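Local coordinates for protein Cap5O (Staphylococcus aureus, PDB 3OJO) that acts as a UDP-N-acetyl-mannosamine dehydrogenase in capsular polysaccharide biosynthesis, with NAD as its cofactor, at residues S114-L119 / P142-L147; T130-T135 / V272-I277; N242-I247 / Y419-N424; D367-V372 / F395-H400. All coordinates share one frame; numbering follows the deposited sequence.

Contact 1 (S114-L119 / P142-L147)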
# COMPACT_ATOMS: atom_id res chain seq x y z
N SER B 114 -20.92 18.95 -27.15
CA SER B 114 -22.38 19.14 -27.19
C SER B 114 -22.80 20.46 -26.51
O SER B 114 -23.81 21.06 -26.87
CB SER B 114 -23.09 17.96 -26.53
OG SER B 114 -23.18 18.08 -25.11
N ILE B 115 -22.00 20.88 -25.53
CA ILE B 115 -22.15 22.04 -24.67
C ILE B 115 -21.64 23.34 -25.32
O ILE B 115 -22.24 24.40 -25.13
CB ILE B 115 -21.44 21.65 -23.34
CG1 ILE B 115 -22.45 21.12 -22.32
CG2 ILE B 115 -20.44 22.69 -22.76
CD1 ILE B 115 -21.81 20.49 -21.09
N LEU B 116 -20.52 23.25 -26.06
CA LEU B 116 -19.81 24.35 -26.72
C LEU B 116 -20.69 25.37 -27.49
O LEU B 116 -20.54 26.56 -27.20
CB LEU B 116 -18.68 23.84 -27.62
CG LEU B 116 -17.51 23.11 -26.99
CD1 LEU B 116 -16.43 22.88 -28.00
CD2 LEU B 116 -16.97 23.83 -25.74
N PRO B 117 -21.60 24.96 -28.42
CA PRO B 117 -22.42 25.97 -29.13
C PRO B 117 -23.37 26.80 -28.25
O PRO B 117 -23.87 27.82 -28.71
CB PRO B 117 -23.23 25.13 -30.13
CG PRO B 117 -22.54 23.84 -30.22
CD PRO B 117 -21.93 23.60 -28.89
N PHE B 118 -23.61 26.37 -27.01
CA PHE B 118 -24.53 27.04 -26.09
C PHE B 118 -23.83 27.93 -25.07
O PHE B 118 -24.50 28.61 -24.30
CB PHE B 118 -25.43 26.00 -25.41
CG PHE B 118 -26.13 25.09 -26.40
CD1 PHE B 118 -27.32 25.46 -26.99
CD2 PHE B 118 -25.56 23.87 -26.75
CE1 PHE B 118 -27.94 24.64 -27.93
CE2 PHE B 118 -26.18 23.04 -27.69
CZ PHE B 118 -27.37 23.42 -28.26
N LEU B 119 -22.48 27.92 -25.07
CA LEU B 119 -21.66 28.67 -24.12
C LEU B 119 -21.76 30.18 -24.23
O LEU B 119 -21.64 30.74 -25.31
CB LEU B 119 -20.19 28.24 -24.19
CG LEU B 119 -19.83 26.93 -23.48
CD1 LEU B 119 -18.35 26.66 -23.60
CD2 LEU B 119 -20.23 26.96 -22.02
N PRO B 142 -7.77 24.14 -23.37
CA PRO B 142 -7.48 24.52 -24.77
C PRO B 142 -8.67 24.59 -25.72
O PRO B 142 -8.70 25.43 -26.62
CB PRO B 142 -6.51 23.44 -25.23
CG PRO B 142 -5.87 22.98 -23.99
CD PRO B 142 -6.97 22.97 -22.98
N VAL B 143 -9.65 23.70 -25.53
CA VAL B 143 -10.87 23.63 -26.33
C VAL B 143 -11.71 24.90 -26.08
O VAL B 143 -12.20 25.52 -27.03
CB VAL B 143 -11.66 22.32 -26.05
CG1 VAL B 143 -13.06 22.35 -26.65
CG2 VAL B 143 -10.88 21.11 -26.56
N ILE B 144 -11.85 25.29 -24.81
CA ILE B 144 -12.61 26.46 -24.42
C ILE B 144 -11.90 27.75 -24.84
O ILE B 144 -12.54 28.65 -25.36
CB ILE B 144 -12.99 26.40 -22.91
CG1 ILE B 144 -14.29 25.60 -22.71
CG2 ILE B 144 -13.17 27.79 -22.36
CD1 ILE B 144 -14.17 24.17 -22.58
N GLU B 145 -10.57 27.80 -24.65
CA GLU B 145 -9.76 28.96 -25.04
C GLU B 145 -9.71 29.18 -26.55
O GLU B 145 -9.50 30.31 -27.00
CB GLU B 145 -8.38 28.92 -24.38
CG GLU B 145 -8.43 29.45 -22.95
CD GLU B 145 -7.15 29.40 -22.15
OE1 GLU B 145 -6.31 28.51 -22.42
OE2 GLU B 145 -6.99 30.25 -21.24
N ASN B 146 -9.98 28.12 -27.33
CA ASN B 146 -10.06 28.15 -28.79
C ASN B 146 -11.26 28.98 -29.26
O ASN B 146 -11.23 29.52 -30.37
CB ASN B 146 -10.12 26.75 -29.37
CG ASN B 146 -9.18 26.56 -30.53
OD1 ASN B 146 -9.58 26.45 -31.69
ND2 ASN B 146 -7.88 26.58 -30.23
N LEU B 147 -12.30 29.07 -28.41
CA LEU B 147 -13.51 29.89 -28.60
C LEU B 147 -13.17 31.24 -27.95
O LEU B 147 -12.15 31.29 -27.26
CB LEU B 147 -14.69 29.25 -27.85
CG LEU B 147 -14.97 27.78 -28.12
CD1 LEU B 147 -16.01 27.23 -27.18
CD2 LEU B 147 -15.41 27.57 -29.54
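Leu116, in the 3-10 turn that follows helix 106-115 of the Rossmann-type NAD-binding domain, divides its two methyls between Val143 of helix 135-145 and Leu147 just beyond it. The two helices lead out of strands 86-89 and 124-127. Their backbones stay apart, with 7.8 Å between the CA atoms of Leu116 and Ile144, and side chains alone bridge the gap. Leu116 lies at about a right angle to both Val143 and Leu147, so branch ends rather than side-chain lengths meet. Its CD1 reaches CG1 of Val143 at 3.7 Å. The Val143 branch involved is the one anti to its backbone N (chi1 169°). On the other prong, CD2 of Leu116 meets CD1 of Leu147 at 3.8 Å and passes more loosely by CD1 of Ile144. Leu119 adds a second apolar layer. The 3-10 turn, spanning 116-118, with Leu119 N bonded to Leu116 O, carries this leucine round to the same side as Leu116. The contact is made by van der Waals packing alone: all five residue pairs are aliphatic, and the two segments bury a modest 190 Å² between them. Behind them, Ile115 and Leu119 rest on Phe87 and Ile125 of the central sheet, while Val143 and Ile144 both touch Leu112, one turn back along the first helix. Beside the sheet, CD1 of Leu119 lies 4.3 Å from CG1 of Ile144 and equally far from CD1 of Leu147.

Contact 2 (T130-T135 / V272-I277). With NAD (nicotinamide-adenine-dinucleotide), chain J.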
# COMPACT_ATOMS: atom_id res chain seq x y z
N THR B 130 -14.90 10.73 -13.73
CA THR B 130 -13.51 10.44 -13.40
C THR B 130 -12.64 10.85 -14.54
O THR B 130 -12.89 10.44 -15.68
CB THR B 130 -13.34 8.98 -12.99
OG1 THR B 130 -14.15 8.79 -11.83
CG2 THR B 130 -11.89 8.63 -12.69
N ILE B 131 -11.64 11.70 -14.28
CA ILE B 131 -10.74 12.15 -15.34
C ILE B 131 -9.29 11.97 -14.99
O ILE B 131 -8.91 12.11 -13.81
CB ILE B 131 -11.09 13.57 -15.85
CG1 ILE B 131 -10.96 14.62 -14.73
CG2 ILE B 131 -12.45 13.60 -16.56
CD1 ILE B 131 -11.32 15.98 -15.13
N ALA B 132 -8.46 11.67 -16.01
CA ALA B 132 -7.01 11.51 -15.85
C ALA B 132 -6.40 12.84 -15.45
O ALA B 132 -6.94 13.88 -15.83
CB ALA B 132 -6.39 11.00 -17.14
N PRO B 133 -5.30 12.86 -14.66
CA PRO B 133 -4.72 14.15 -14.27
C PRO B 133 -4.29 14.96 -15.49
O PRO B 133 -3.85 14.39 -16.49
CB PRO B 133 -3.55 13.77 -13.37
CG PRO B 133 -3.87 12.39 -12.91
CD PRO B 133 -4.51 11.74 -14.10
N LYS B 134 -4.53 16.27 -15.41
CA LYS B 134 -4.24 17.27 -16.44
C LYS B 134 -5.27 17.38 -17.58
O LYS B 134 -5.01 18.07 -18.55
CB LYS B 134 -2.76 17.27 -16.89
CG LYS B 134 -1.84 17.65 -15.72
CD LYS B 134 -0.62 18.33 -16.18
CE LYS B 134 -0.69 19.80 -16.50
NZ LYS B 134 0.71 20.29 -16.60
N THR B 135 -6.46 16.75 -17.41
CA THR B 135 -7.57 16.80 -18.37
C THR B 135 -8.16 18.21 -18.41
O THR B 135 -8.42 18.75 -19.49
CB THR B 135 -8.64 15.76 -18.01
OG1 THR B 135 -8.08 14.46 -18.19
CG2 THR B 135 -9.92 15.89 -18.84
N VAL B 272 -3.13 7.07 -14.16
CA VAL B 272 -2.31 7.02 -15.37
C VAL B 272 -3.01 7.69 -16.53
O VAL B 272 -4.12 7.30 -16.90
CB VAL B 272 -1.78 5.61 -15.71
CG1 VAL B 272 -0.55 5.26 -14.88
CG2 VAL B 272 -2.87 4.54 -15.56
N ASP B 273 -2.39 8.74 -17.07
CA ASP B 273 -2.92 9.40 -18.24
C ASP B 273 -2.42 8.59 -19.46
O ASP B 273 -1.25 8.17 -19.48
CB ASP B 273 -2.55 10.90 -18.29
CG ASP B 273 -1.13 11.20 -18.71
OD1 ASP B 273 -0.26 11.29 -17.82
OD2 ASP B 273 -0.89 11.35 -19.93
N PRO B 274 -3.31 8.28 -20.44
CA PRO B 274 -2.89 7.45 -21.59
C PRO B 274 -1.60 7.89 -22.30
O PRO B 274 -0.80 7.04 -22.70
CB PRO B 274 -4.11 7.49 -22.51
CG PRO B 274 -5.27 7.73 -21.60
CD PRO B 274 -4.74 8.66 -20.55
N TYR B 275 -1.38 9.21 -22.39
CA TYR B 275 -0.21 9.77 -23.04
C TYR B 275 1.09 9.84 -22.22
O TYR B 275 1.89 8.91 -22.30
CB TYR B 275 -0.54 11.08 -23.80
CG TYR B 275 0.62 11.63 -24.59
CD1 TYR B 275 1.08 10.98 -25.74
CD2 TYR B 275 1.28 12.78 -24.18
CE1 TYR B 275 2.18 11.45 -26.44
CE2 TYR B 275 2.39 13.26 -24.88
CZ TYR B 275 2.81 12.62 -26.03
OH TYR B 275 3.89 13.11 -26.73
N PHE B 276 1.32 10.94 -21.48
CA PHE B 276 2.53 11.25 -20.70
C PHE B 276 3.21 10.08 -19.97
O PHE B 276 4.39 9.84 -20.20
CB PHE B 276 2.30 12.41 -19.73
CG PHE B 276 1.97 13.75 -20.35
CD1 PHE B 276 2.97 14.63 -20.71
CD2 PHE B 276 0.65 14.16 -20.50
CE1 PHE B 276 2.67 15.88 -21.26
CE2 PHE B 276 0.34 15.41 -21.04
CZ PHE B 276 1.35 16.26 -21.42
N ILE B 277 2.46 9.39 -19.08
CA ILE B 277 3.01 8.31 -18.25
C ILE B 277 2.79 6.85 -18.71
O ILE B 277 2.84 5.92 -17.88
CB ILE B 277 2.77 8.55 -16.73
CG1 ILE B 277 1.26 8.74 -16.43
CG2 ILE B 277 3.64 9.73 -16.22
CD1 ILE B 277 0.87 8.66 -15.03
PA NAD J . -23.84 5.50 -16.07
O1A NAD J . -23.48 4.59 -17.18
O2A NAD J . -24.81 4.88 -15.14
O5B NAD J . -24.47 6.84 -16.70
C5B NAD J . -23.91 7.48 -17.81
C4B NAD J . -25.04 8.07 -18.62
O4B NAD J . -24.54 9.09 -19.46
C3B NAD J . -25.75 7.03 -19.51
O3B NAD J . -27.16 7.18 -19.37
C2B NAD J . -25.35 7.47 -20.91
O2B NAD J . -26.33 7.18 -21.89
C1B NAD J . -25.14 8.97 -20.74
N9A NAD J . -24.25 9.50 -21.78
C8A NAD J . -23.13 8.88 -22.28
N7A NAD J . -22.51 9.73 -23.13
C5A NAD J . -23.23 10.88 -23.17
C6A NAD J . -23.06 12.06 -23.90
N6A NAD J . -22.00 12.17 -24.71
N1A NAD J . -23.98 13.10 -23.74
C2A NAD J . -25.05 12.96 -22.87
N3A NAD J . -25.21 11.79 -22.16
C4A NAD J . -24.32 10.76 -22.31
O3 NAD J . -22.48 5.98 -15.34
PN NAD J . -22.43 6.56 -13.84
O1N NAD J . -22.40 5.40 -12.91
O2N NAD J . -23.46 7.62 -13.68
O5D NAD J . -20.99 7.21 -13.77
C5D NAD J . -20.49 8.02 -14.80
C4D NAD J . -19.01 8.27 -14.53
O4D NAD J . -18.85 8.94 -13.29
C3D NAD J . -18.19 7.00 -14.34
O3D NAD J . -17.87 6.27 -15.51
C2D NAD J . -16.97 7.58 -13.66
O2D NAD J . -16.29 8.39 -14.59
C1D NAD J . -17.62 8.55 -12.69
N1N NAD J . -17.79 7.83 -11.40
C2N NAD J . -18.96 7.19 -11.06
C3N NAD J . -19.04 6.49 -9.85
C7N NAD J . -20.38 6.17 -9.25
O7N NAD J . -20.57 6.43 -7.87
N7N NAD J . -21.34 5.62 -10.01
C4N NAD J . -17.92 6.43 -9.00
C5N NAD J . -16.73 7.05 -9.37
C6N NAD J . -16.68 7.73 -10.59
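Ala132 and Asp273 bring two irregular backbones close, their CA atoms 5.2 Å apart, where a type II beta turn from Ala132 to Thr135 faces the chain just before helix 275-280. Lys134 takes the positive phi that this turn type requires (phi 80°). The meeting itself is apolar and small. CB of Ala132 lies 4.0 Å from both CA and CB of Asp273 and grazes the Pro274 ring at CD, while Pro133 O faces Asp273 CB. Each segment is braced by a bond of its own. Thr135 OG1 donates to Ala132 O over 2.7 Å, tilted 29° out of the carbonyl plane, which fastens the turn. Asp273 has CG between its backbone N and carbonyl carbon (chi1 77°); this folds the carboxylate back over its own chain, where OD2 accepts from Phe276 N at 2.7 Å. That cap is weak because the angle at the hydrogen is only 116°. The Phe276 ring meets Asp273 CG at its edge and carries Tyr275 CD2 over one face. At the other end of segment 130-135, Thr130 N makes a nearly straight bond of 2.9 Å to the ribose oxygen O2D of NAD, so the loop that reaches the central domain also binds the cofactor. Around the contact, Lys134 is the N-cap of helix 135-145, its backbone N bonding Glu212. Pro133 rests on helix 208-238, and Leu239 of the second subunit packs on Asp273 and Phe276. The junction thus lies between strand 124-127 and helices 135-145, 208-238 and 275-280.

Contact 3 (N242-I247 / Y419-N424); sequences NVLDVI and YYNYGN
Asn242 and Gly423 draw the start of helix 243-250 against the turn that follows strand 418-420, an edge strand of the parallel sheet in the UDP-binding domain. This is the tight part. The two CA atoms are only 4.1 Å apart, a separation that the lack of a side chain on Gly423 permits, and CA of Asn242 makes a CA-H...O contact of 3.2 Å with Gly423 O. Asn242 extends its CG anti to the backbone N (chi1 -173°), laying the amide along the glycine. Its ND2 nears the same carbonyl, but the angle is too poor for a bond. OD1 instead caps the helix, accepting from Asp245 N at 3.0 Å with the donor 46° out of the carbonyl plane. Next to it, CD1 of Leu244 packs on Asn421, 3.9 Å from CB. The other flank is looser. CG1 of Val243 merely brushes CB of Tyr422, whose ring turns away to helices 208-238 and 286-312 and whose hydroxyl bonds to Gly262 O. Met217 of the second subunit also packs on Val243. Between the backbones a water fills in: it accepts from Val243 N at 2.8 Å and donates to Tyr422 O at 2.6 Å.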
# COMPACT_ATOMS: atom_id res chain seq x y z
N ASN B 242 -1.26 -20.04 5.75
CA ASN B 242 -2.57 -19.44 5.66
C ASN B 242 -2.37 -17.93 5.45
O ASN B 242 -1.87 -17.25 6.34
CB ASN B 242 -3.39 -19.73 6.94
CG ASN B 242 -4.82 -19.26 6.81
OD1 ASN B 242 -5.11 -18.10 6.48
ND2 ASN B 242 -5.73 -20.16 7.00
N VAL B 243 -2.77 -17.41 4.28
CA VAL B 243 -2.60 -15.99 3.98
C VAL B 243 -3.45 -15.06 4.86
O VAL B 243 -2.95 -14.01 5.31
CB VAL B 243 -2.69 -15.67 2.46
CG1 VAL B 243 -4.10 -15.82 1.90
CG2 VAL B 243 -2.10 -14.29 2.15
N LEU B 244 -4.69 -15.49 5.19
CA LEU B 244 -5.63 -14.69 5.98
C LEU B 244 -5.22 -14.48 7.40
O LEU B 244 -5.32 -13.37 7.91
CB LEU B 244 -7.07 -15.21 5.83
CG LEU B 244 -7.58 -15.36 4.39
CD1 LEU B 244 -8.90 -16.03 4.36
CD2 LEU B 244 -7.60 -14.01 3.63
N ASP B 245 -4.64 -15.53 8.01
CA ASP B 245 -4.10 -15.55 9.37
C ASP B 245 -2.85 -14.72 9.49
O ASP B 245 -2.66 -14.04 10.50
CB ASP B 245 -3.83 -17.00 9.80
CG ASP B 245 -5.10 -17.79 10.05
OD1 ASP B 245 -6.14 -17.17 10.37
OD2 ASP B 245 -5.05 -19.03 9.96
N VAL B 246 -2.02 -14.74 8.44
CA VAL B 246 -0.80 -13.95 8.40
C VAL B 246 -1.09 -12.45 8.16
O VAL B 246 -0.47 -11.60 8.81
CB VAL B 246 0.23 -14.56 7.42
CG1 VAL B 246 1.52 -13.76 7.43
CG2 VAL B 246 0.52 -16.01 7.81
N ILE B 247 -2.07 -12.11 7.27
CA ILE B 247 -2.45 -10.70 7.08
C ILE B 247 -2.90 -10.13 8.45
O ILE B 247 -2.36 -9.11 8.89
CB ILE B 247 -3.49 -10.49 5.95
CG1 ILE B 247 -2.85 -10.79 4.57
CG2 ILE B 247 -4.10 -9.05 5.98
CD1 ILE B 247 -3.84 -10.99 3.43
N TYR B 419 -15.62 -26.33 3.49
CA TYR B 419 -15.39 -24.92 3.18
C TYR B 419 -13.92 -24.52 3.07
O TYR B 419 -13.15 -24.67 4.02
CB TYR B 419 -16.14 -23.99 4.17
CG TYR B 419 -15.87 -22.52 3.93
CD1 TYR B 419 -14.89 -21.85 4.65
CD2 TYR B 419 -16.59 -21.81 2.97
CE1 TYR B 419 -14.62 -20.50 4.41
CE2 TYR B 419 -16.33 -20.46 2.73
CZ TYR B 419 -15.34 -19.82 3.45
OH TYR B 419 -15.09 -18.49 3.24
N TYR B 420 -13.57 -23.89 1.95
CA TYR B 420 -12.22 -23.40 1.69
C TYR B 420 -12.18 -21.91 1.38
O TYR B 420 -13.12 -21.33 0.83
CB TYR B 420 -11.51 -24.22 0.60
CG TYR B 420 -11.41 -25.70 0.91
CD1 TYR B 420 -12.44 -26.58 0.58
CD2 TYR B 420 -10.25 -26.24 1.47
CE1 TYR B 420 -12.34 -27.94 0.84
CE2 TYR B 420 -10.14 -27.61 1.71
CZ TYR B 420 -11.19 -28.46 1.40
OH TYR B 420 -11.10 -29.80 1.65
N ASN B 421 -11.06 -21.29 1.78
CA ASN B 421 -10.65 -19.89 1.68
C ASN B 421 -9.45 -19.83 0.75
O ASN B 421 -9.04 -20.85 0.21
CB ASN B 421 -10.10 -19.50 3.07
CG ASN B 421 -11.02 -18.78 3.99
OD1 ASN B 421 -11.98 -18.14 3.57
ND2 ASN B 421 -10.67 -18.78 5.27
N TYR B 422 -8.80 -18.67 0.69
CA TYR B 422 -7.51 -18.51 0.04
C TYR B 422 -6.48 -18.92 1.10
O TYR B 422 -5.36 -19.30 0.78
CB TYR B 422 -7.31 -17.05 -0.35
CG TYR B 422 -7.65 -16.72 -1.78
CD1 TYR B 422 -7.26 -17.56 -2.82
CD2 TYR B 422 -8.21 -15.49 -2.11
CE1 TYR B 422 -7.50 -17.22 -4.15
CE2 TYR B 422 -8.45 -15.15 -3.44
CZ TYR B 422 -8.09 -16.01 -4.45
OH TYR B 422 -8.34 -15.67 -5.76
N GLY B 423 -6.89 -18.85 2.36
CA GLY B 423 -6.10 -19.23 3.51
C GLY B 423 -5.86 -20.72 3.65
O GLY B 423 -4.84 -21.10 4.19
N ASN B 424 -6.77 -21.58 3.19
CA ASN B 424 -6.58 -23.03 3.39
C ASN B 424 -6.81 -23.91 2.17
O ASN B 424 -6.86 -25.13 2.32
CB ASN B 424 -7.47 -23.52 4.54
CG ASN B 424 -8.94 -23.27 4.31
OD1 ASN B 424 -9.65 -22.79 5.19
ND2 ASN B 424 -9.43 -23.52 3.12
O HOH W 1 -3.04 -19.09 2.02

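Contact 4 (D367-V372 / F395-H400)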
# COMPACT_ATOMS: atom_id res chain seq x y z
N ASP B 367 -32.59 -19.41 -9.50
CA ASP B 367 -32.78 -20.24 -8.31
C ASP B 367 -31.51 -21.02 -7.91
O ASP B 367 -30.97 -21.77 -8.72
CB ASP B 367 -33.99 -21.20 -8.48
CG ASP B 367 -34.11 -22.33 -7.45
OD1 ASP B 367 -34.06 -22.03 -6.22
OD2 ASP B 367 -34.30 -23.50 -7.86
N MET B 368 -31.05 -20.83 -6.65
CA MET B 368 -29.92 -21.50 -6.00
C MET B 368 -29.92 -23.03 -6.07
O MET B 368 -28.92 -23.61 -6.51
CB MET B 368 -29.81 -21.03 -4.53
CG MET B 368 -28.41 -21.09 -3.96
SD MET B 368 -28.31 -20.68 -2.20
CE MET B 368 -28.58 -18.92 -2.24
N SER B 369 -31.02 -23.68 -5.62
CA SER B 369 -31.19 -25.15 -5.59
C SER B 369 -31.01 -25.77 -6.98
O SER B 369 -30.31 -26.78 -7.13
CB SER B 369 -32.55 -25.50 -5.00
OG SER B 369 -32.69 -24.95 -3.70
N HIS B 370 -31.60 -25.12 -8.01
CA HIS B 370 -31.50 -25.53 -9.41
C HIS B 370 -30.06 -25.34 -9.91
O HIS B 370 -29.57 -26.17 -10.69
CB HIS B 370 -32.49 -24.72 -10.27
CG HIS B 370 -32.92 -25.41 -11.53
ND1 HIS B 370 -32.15 -25.37 -12.69
CD2 HIS B 370 -34.05 -26.11 -11.79
CE1 HIS B 370 -32.82 -26.05 -13.60
NE2 HIS B 370 -33.98 -26.52 -13.11
N ALA B 371 -29.37 -24.27 -9.45
CA ALA B 371 -27.98 -23.93 -9.81
C ALA B 371 -26.96 -24.89 -9.19
O ALA B 371 -26.01 -25.28 -9.88
CB ALA B 371 -27.66 -22.49 -9.43
N VAL B 372 -27.14 -25.26 -7.90
CA VAL B 372 -26.24 -26.19 -7.19
C VAL B 372 -26.46 -27.67 -7.56
O VAL B 372 -25.65 -28.53 -7.19
CB VAL B 372 -26.22 -25.98 -5.64
CG1 VAL B 372 -25.77 -24.57 -5.28
CG2 VAL B 372 -27.58 -26.29 -5.01
N PHE B 395 -26.96 -26.32 -0.04
CA PHE B 395 -26.07 -27.13 -0.86
C PHE B 395 -26.45 -28.63 -0.92
O PHE B 395 -25.67 -29.44 -1.44
CB PHE B 395 -24.61 -26.92 -0.40
CG PHE B 395 -24.28 -25.46 -0.16
CD1 PHE B 395 -24.06 -24.59 -1.23
CD2 PHE B 395 -24.24 -24.94 1.13
CE1 PHE B 395 -23.79 -23.24 -1.01
CE2 PHE B 395 -23.97 -23.58 1.34
CZ PHE B 395 -23.75 -22.74 0.27
N ASP B 396 -27.67 -29.00 -0.45
CA ASP B 396 -28.14 -30.40 -0.45
C ASP B 396 -28.13 -31.08 -1.82
O ASP B 396 -27.73 -32.24 -1.91
CB ASP B 396 -29.51 -30.54 0.25
CG ASP B 396 -29.44 -30.76 1.75
OD1 ASP B 396 -28.31 -30.70 2.31
OD2 ASP B 396 -30.51 -30.98 2.37
N LYS B 397 -28.49 -30.34 -2.88
CA LYS B 397 -28.57 -30.82 -4.27
C LYS B 397 -27.21 -31.04 -4.99
O LYS B 397 -27.20 -31.43 -6.17
CB LYS B 397 -29.50 -29.89 -5.09
CG LYS B 397 -30.98 -29.95 -4.70
CD LYS B 397 -31.85 -29.17 -5.68
CE LYS B 397 -33.33 -29.17 -5.35
NZ LYS B 397 -34.11 -28.28 -6.26
N MET B 398 -26.07 -30.80 -4.28
CA MET B 398 -24.72 -30.96 -4.85
C MET B 398 -24.22 -32.40 -4.92
O MET B 398 -24.48 -33.18 -4.00
CB MET B 398 -23.71 -30.12 -4.06
CG MET B 398 -23.67 -28.66 -4.43
SD MET B 398 -22.14 -27.91 -3.83
CE MET B 398 -21.18 -27.98 -5.20
N LYS B 399 -23.44 -32.72 -5.97
CA LYS B 399 -22.80 -34.03 -6.17
C LYS B 399 -21.69 -34.19 -5.13
O LYS B 399 -21.40 -35.31 -4.70
CB LYS B 399 -22.23 -34.14 -7.60
CG LYS B 399 -21.65 -35.50 -7.94
CD LYS B 399 -21.33 -35.66 -9.41
CE LYS B 399 -20.84 -37.06 -9.70
NZ LYS B 399 -20.93 -37.41 -11.14
N HIS B 400 -21.05 -33.06 -4.75
CA HIS B 400 -20.00 -32.96 -3.73
C HIS B 400 -20.18 -31.62 -3.04
O HIS B 400 -20.14 -30.59 -3.71
CB HIS B 400 -18.61 -33.05 -4.36
CG HIS B 400 -18.34 -34.33 -5.08
ND1 HIS B 400 -18.02 -35.49 -4.40
CD2 HIS B 400 -18.33 -34.59 -6.41
CE1 HIS B 400 -17.85 -36.42 -5.33
NE2 HIS B 400 -18.02 -35.92 -6.56
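Val372 supplies the apolar part of this contact, packing from the short helix 368-372 against the type I beta turn Phe395-Met398. Its CB lies 3.9 Å from CG of Met398, its CG2 faces CB of Lys397, and its CG1 approaches the Phe395 ring obliquely, 4.4 Å from CD1. A second kind of interaction is the aliphatic run of Lys397. Extended beyond CG, the chain crosses Val372 at about a right angle and lies along the helix: CD sits 3.2 Å from Ser369 O, and NZ ends 3.4 Å from Ser369 CB. Polar terms come third. CA of Met398 makes a CA-H...O contact of 3.5 Å with Val372 O. Internal to segment 367-372, Asp367 is the N-cap of the helix, OD2 accepting from His370 N at 3.2 Å from well above the carboxylate plane. That oxygen is 5.0 Å from Lys397 NZ, so the opposite charges may attract without touching. In the fold, the buried side of the contact rests on the parallel sheet: Val372 and Phe395 touch Phe321 of strand 317-321, Val372 and Met398 touch Val378 of strand 377-380, and Ala371 leans on strand 351-355.

The four contacts follow the domain order of the chain. Contact 1 ties two helices within the NAD-binding domain. Contact 2, centred about 21 Å away, joins that domain to the central one, sharing helix 135-145 with contact 1. Contact 3 couples the central domain to the far edge of the C-terminal sheet, and contact 4 covers that same sheet, their centres about 25 Å apart. Along the sequence contact 4 is nested inside the loop closed by contact 3, whereas contacts 2 and 3 interleave. Contacts 1 and 4 lie about 58 Å apart, centre to centre, on opposite sides of the chain's centre. Contacts 2 and 3 both meet the second subunit, placing the interdomain junctions at the dimer interface.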